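Local atomic coordinates of probable acetyltransferases (Chromobacterium violaceum, PDB entry 3PZJ), a protein that is probably a GNAT-type acetyltransferase, perhaps acting on the N-terminal serine or alanine of proteins. Residues P43-R55 with F72-V86. Residues are numbered along the deposited sequence; the frame is centred on the assembly and turned at random.
With NA (sodium ion), chain C.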
# COMPACT_ATOMS: atom_id res chain seq x y z
N PRO A 43 9.60 0.32 22.85
CA PRO A 43 9.77 1.22 21.73
C PRO A 43 11.19 1.37 21.33
O PRO A 43 12.06 1.66 22.17
CB PRO A 43 9.18 2.52 22.23
CG PRO A 43 8.20 2.09 23.34
CD PRO A 43 8.78 0.91 23.93
N LEU A 44 11.46 1.25 20.03
CA LEU A 44 12.81 1.13 19.64
C LEU A 44 13.41 2.53 19.72
O LEU A 44 12.80 3.52 19.35
CB LEU A 44 12.94 0.48 18.22
CG LEU A 44 14.37 0.15 17.82
CD1 LEU A 44 14.47 -1.17 17.01
CD2 LEU A 44 14.79 1.28 17.05
N ASP A 45 14.63 2.59 20.18
CA ASP A 45 15.36 3.84 20.29
C ASP A 45 16.60 3.66 19.39
O ASP A 45 17.55 3.12 19.79
CB ASP A 45 15.68 4.07 21.76
CG ASP A 45 16.41 5.36 22.02
OD1 ASP A 45 17.01 5.94 21.10
OD2 ASP A 45 16.47 5.72 23.17
N ALA A 46 16.47 3.99 18.12
CA ALA A 46 17.41 3.51 17.06
C ALA A 46 18.87 3.67 17.47
O ALA A 46 19.64 2.69 17.44
CB ALA A 46 17.12 4.22 15.68
N PRO A 47 19.24 4.86 17.91
CA PRO A 47 20.64 5.04 18.34
C PRO A 47 21.05 4.37 19.68
O PRO A 47 22.27 4.20 19.91
CB PRO A 47 20.80 6.57 18.41
CG PRO A 47 19.49 7.16 18.02
CD PRO A 47 18.45 6.09 18.05
N ARG A 48 20.09 4.09 20.57
CA ARG A 48 20.44 3.39 21.85
C ARG A 48 20.50 1.84 21.67
O ARG A 48 21.45 1.20 22.12
CB ARG A 48 19.43 3.64 22.95
CG ARG A 48 19.61 2.62 24.14
CD ARG A 48 18.85 3.03 25.41
NE ARG A 48 18.29 1.82 26.05
CZ ARG A 48 16.99 1.51 26.13
NH1 ARG A 48 16.06 2.34 25.63
NH2 ARG A 48 16.61 0.37 26.73
N HIS A 49 19.45 1.27 21.09
CA HIS A 49 19.26 -0.18 20.95
C HIS A 49 20.06 -0.72 19.77
O HIS A 49 20.32 -1.94 19.67
CB HIS A 49 17.79 -0.49 20.59
CG HIS A 49 16.84 -0.41 21.74
ND1 HIS A 49 17.02 -1.14 22.91
CD2 HIS A 49 15.68 0.27 21.90
CE1 HIS A 49 16.02 -0.88 23.73
NE2 HIS A 49 15.21 -0.00 23.16
N GLY A 50 20.45 0.19 18.90
CA GLY A 50 21.13 -0.07 17.63
C GLY A 50 22.31 -1.04 17.66
O GLY A 50 22.33 -1.99 16.87
N ALA A 51 23.33 -0.79 18.48
CA ALA A 51 24.54 -1.67 18.50
C ALA A 51 24.22 -3.09 18.97
O ALA A 51 24.70 -4.04 18.38
CB ALA A 51 25.67 -1.04 19.37
N ALA A 52 23.32 -3.22 19.94
CA ALA A 52 22.92 -4.54 20.40
C ALA A 52 22.22 -5.28 19.30
O ALA A 52 22.47 -6.49 19.11
CB ALA A 52 22.06 -4.46 21.62
N LEU A 53 21.33 -4.60 18.58
CA LEU A 53 20.58 -5.30 17.53
C LEU A 53 21.52 -5.66 16.41
O LEU A 53 21.38 -6.70 15.84
CB LEU A 53 19.43 -4.43 17.00
CG LEU A 53 18.26 -4.33 18.00
CD1 LEU A 53 17.35 -3.19 17.49
CD2 LEU A 53 17.47 -5.65 18.18
N PHE A 54 22.46 -4.76 16.08
CA PHE A 54 23.41 -5.07 15.04
C PHE A 54 24.12 -6.39 15.32
O PHE A 54 24.22 -7.25 14.46
CB PHE A 54 24.43 -3.94 14.94
CG PHE A 54 25.52 -4.20 13.97
CD1 PHE A 54 25.25 -4.32 12.64
CD2 PHE A 54 26.80 -4.43 14.41
CE1 PHE A 54 26.20 -4.56 11.76
CE2 PHE A 54 27.78 -4.70 13.49
CZ PHE A 54 27.48 -4.75 12.16
N ARG A 55 24.64 -6.53 16.54
CA ARG A 55 25.44 -7.72 16.96
C ARG A 55 24.63 -8.97 16.83
O ARG A 55 25.17 -10.00 16.50
CB ARG A 55 25.86 -7.63 18.40
CG ARG A 55 26.92 -6.62 18.58
CD ARG A 55 27.40 -6.59 20.06
NE ARG A 55 27.80 -5.23 20.36
CZ ARG A 55 27.18 -4.39 21.19
NH1 ARG A 55 26.12 -4.75 21.92
NH2 ARG A 55 27.68 -3.17 21.32
N PHE A 72 24.36 -5.40 6.79
CA PHE A 72 24.87 -4.07 7.09
C PHE A 72 26.40 -4.12 7.26
O PHE A 72 26.92 -5.00 7.93
CB PHE A 72 24.13 -3.53 8.29
CG PHE A 72 22.67 -3.36 8.05
CD1 PHE A 72 22.17 -2.21 7.41
CD2 PHE A 72 21.77 -4.37 8.37
CE1 PHE A 72 20.77 -2.06 7.18
CE2 PHE A 72 20.41 -4.25 8.09
CZ PHE A 72 19.92 -3.08 7.52
N GLU A 73 27.11 -3.23 6.60
CA GLU A 73 28.57 -3.34 6.56
C GLU A 73 29.19 -3.04 7.93
O GLU A 73 30.34 -3.37 8.14
CB GLU A 73 29.18 -2.39 5.51
CG GLU A 73 29.38 -0.96 6.00
CD GLU A 73 29.71 0.03 4.88
OE1 GLU A 73 28.94 1.03 4.68
OE2 GLU A 73 30.74 -0.21 4.19
N ASP A 74 28.48 -2.29 8.78
CA ASP A 74 28.92 -1.98 10.13
C ASP A 74 27.78 -1.38 10.95
O ASP A 74 26.74 -1.08 10.44
CB ASP A 74 30.14 -1.01 10.14
CG ASP A 74 29.86 0.31 9.42
OD1 ASP A 74 28.69 0.82 9.36
OD2 ASP A 74 30.85 0.87 8.92
N GLU A 75 28.03 -1.18 12.23
CA GLU A 75 27.08 -0.59 13.14
C GLU A 75 26.45 0.71 12.68
O GLU A 75 25.23 0.88 12.80
CB GLU A 75 27.74 -0.28 14.47
CG GLU A 75 26.91 -0.64 15.59
CD GLU A 75 27.76 -0.71 16.84
OE1 GLU A 75 28.12 0.37 17.31
OE2 GLU A 75 28.05 -1.83 17.30
N ASP A 76 27.28 1.62 12.20
CA ASP A 76 26.74 2.89 11.76
C ASP A 76 25.76 2.72 10.63
O ASP A 76 24.75 3.51 10.50
CB ASP A 76 27.84 3.89 11.35
CG ASP A 76 28.67 4.40 12.54
OD1 ASP A 76 28.44 3.93 13.68
OD2 ASP A 76 29.55 5.27 12.33
N ALA A 77 26.02 1.77 9.75
CA ALA A 77 25.10 1.59 8.59
C ALA A 77 23.76 1.12 9.09
O ALA A 77 22.69 1.54 8.60
CB ALA A 77 25.66 0.64 7.56
N PHE A 78 23.80 0.27 10.10
CA PHE A 78 22.59 -0.31 10.65
C PHE A 78 21.78 0.69 11.47
O PHE A 78 20.56 0.76 11.36
CB PHE A 78 22.86 -1.58 11.42
CG PHE A 78 21.67 -2.16 12.04
CD1 PHE A 78 20.72 -2.79 11.28
CD2 PHE A 78 21.48 -2.07 13.42
CE1 PHE A 78 19.57 -3.30 11.86
CE2 PHE A 78 20.35 -2.56 13.99
CZ PHE A 78 19.39 -3.25 13.18
N ILE A 79 22.46 1.53 12.21
CA ILE A 79 21.83 2.57 12.97
C ILE A 79 21.22 3.58 12.03
O ILE A 79 20.10 4.03 12.23
CB ILE A 79 22.82 3.19 13.92
CG1 ILE A 79 23.05 2.20 15.06
CG2 ILE A 79 22.33 4.52 14.48
CD1 ILE A 79 24.04 2.64 15.99
N THR A 80 21.91 3.86 10.95
CA THR A 80 21.40 4.79 9.95
C THR A 80 20.08 4.27 9.34
O THR A 80 19.07 4.98 9.36
CB THR A 80 22.40 5.09 8.83
OG1 THR A 80 23.58 5.73 9.37
CG2 THR A 80 21.78 6.02 7.80
N TRP A 81 20.09 3.01 8.91
CA TRP A 81 18.88 2.31 8.40
C TRP A 81 17.75 2.35 9.40
O TRP A 81 16.59 2.65 9.06
CB TRP A 81 19.21 0.85 7.96
CG TRP A 81 18.01 0.16 7.54
CD1 TRP A 81 17.34 0.29 6.35
CD2 TRP A 81 17.26 -0.71 8.32
NE1 TRP A 81 16.22 -0.52 6.35
CE2 TRP A 81 16.13 -1.11 7.56
CE3 TRP A 81 17.40 -1.20 9.62
CZ2 TRP A 81 15.21 -2.01 8.04
CZ3 TRP A 81 16.45 -2.07 10.11
CH2 TRP A 81 15.36 -2.47 9.30
N LEU A 82 18.04 2.06 10.68
CA LEU A 82 17.00 2.00 11.69
C LEU A 82 16.38 3.30 11.85
O LEU A 82 15.16 3.39 11.85
CB LEU A 82 17.52 1.65 13.13
CG LEU A 82 17.56 0.21 13.57
CD1 LEU A 82 18.16 0.17 14.94
CD2 LEU A 82 16.17 -0.55 13.52
N ALA A 83 17.22 4.33 12.01
CA ALA A 83 16.78 5.69 12.21
C ALA A 83 15.93 6.18 11.07
O ALA A 83 14.89 6.71 11.34
CB ALA A 83 17.96 6.62 12.40
N LEU A 84 16.34 6.02 9.81
CA LEU A 84 15.52 6.42 8.65
C LEU A 84 14.23 5.57 8.54
O LEU A 84 13.17 6.08 8.09
CB LEU A 84 16.32 6.31 7.34
CG LEU A 84 17.56 7.18 7.22
CD1 LEU A 84 18.36 6.93 5.95
CD2 LEU A 84 17.13 8.66 7.32
N THR A 85 14.26 4.31 8.94
CA THR A 85 13.00 3.52 8.91
C THR A 85 11.95 4.05 9.95
O THR A 85 10.77 4.27 9.63
CB THR A 85 13.29 2.03 9.17
OG1 THR A 85 14.18 1.53 8.16
CG2 THR A 85 12.05 1.19 9.16
N VAL A 86 12.40 4.25 11.18
CA VAL A 86 11.53 4.74 12.24
C VAL A 86 11.13 6.20 12.09
O VAL A 86 10.06 6.64 12.56
CB VAL A 86 12.25 4.52 13.61
CG1 VAL A 86 11.53 5.22 14.70
CG2 VAL A 86 12.27 3.00 13.87
NA NA C . 7.90 6.40 12.85
O HOH W 1 7.96 5.93 15.24
O HOH W 2 7.09 8.49 13.49
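A46 meets A83 and G50 meets I79 where helices 46-55 and 75-86 pass, their axes 9.1 Å apart at the closest and their N-to-C directions 135° apart. No hydrogen bond joins them; small residues let G50 CA come to 5.4 Å from I79 CA. I79 is a knob in the hole formed by A46, P47, G50 and A51, its CG1 3.9 Å from G50 CA. One turn on, A46 CB sits against L82 CB at 3.6 Å; L82 CD2 touches L44 CD1, the leucines set nearly perpendicular, while L82 CD1 turns toward G50 CA. These helices follow each other in the chain between strands 39-43 and 92-98, as usual in the GNAT fold; L44, L53, F78 and L82 rest on the central sheet, on L93 and V95 of strand 92-98 and F107 of strand 106-114. F78 has CG anti to its own N (chi1 177°), which sends the ring across to helix 46-55: its edge faces G50 O, with CE2 3.5 Å from that oxygen and also touching L53 CB. F54 and F78 lie alongside, ends pointing opposite ways, and F54 lays one ring face over the start of helix 75-86, CZ 3.6 Å from E75 N, while F72 O lies at the ring edge. D74 caps that helix start, OD1 accepting from A77 N at 2.9 Å. At the far end, V86 O binds sodium with Q88, T91 and two waters.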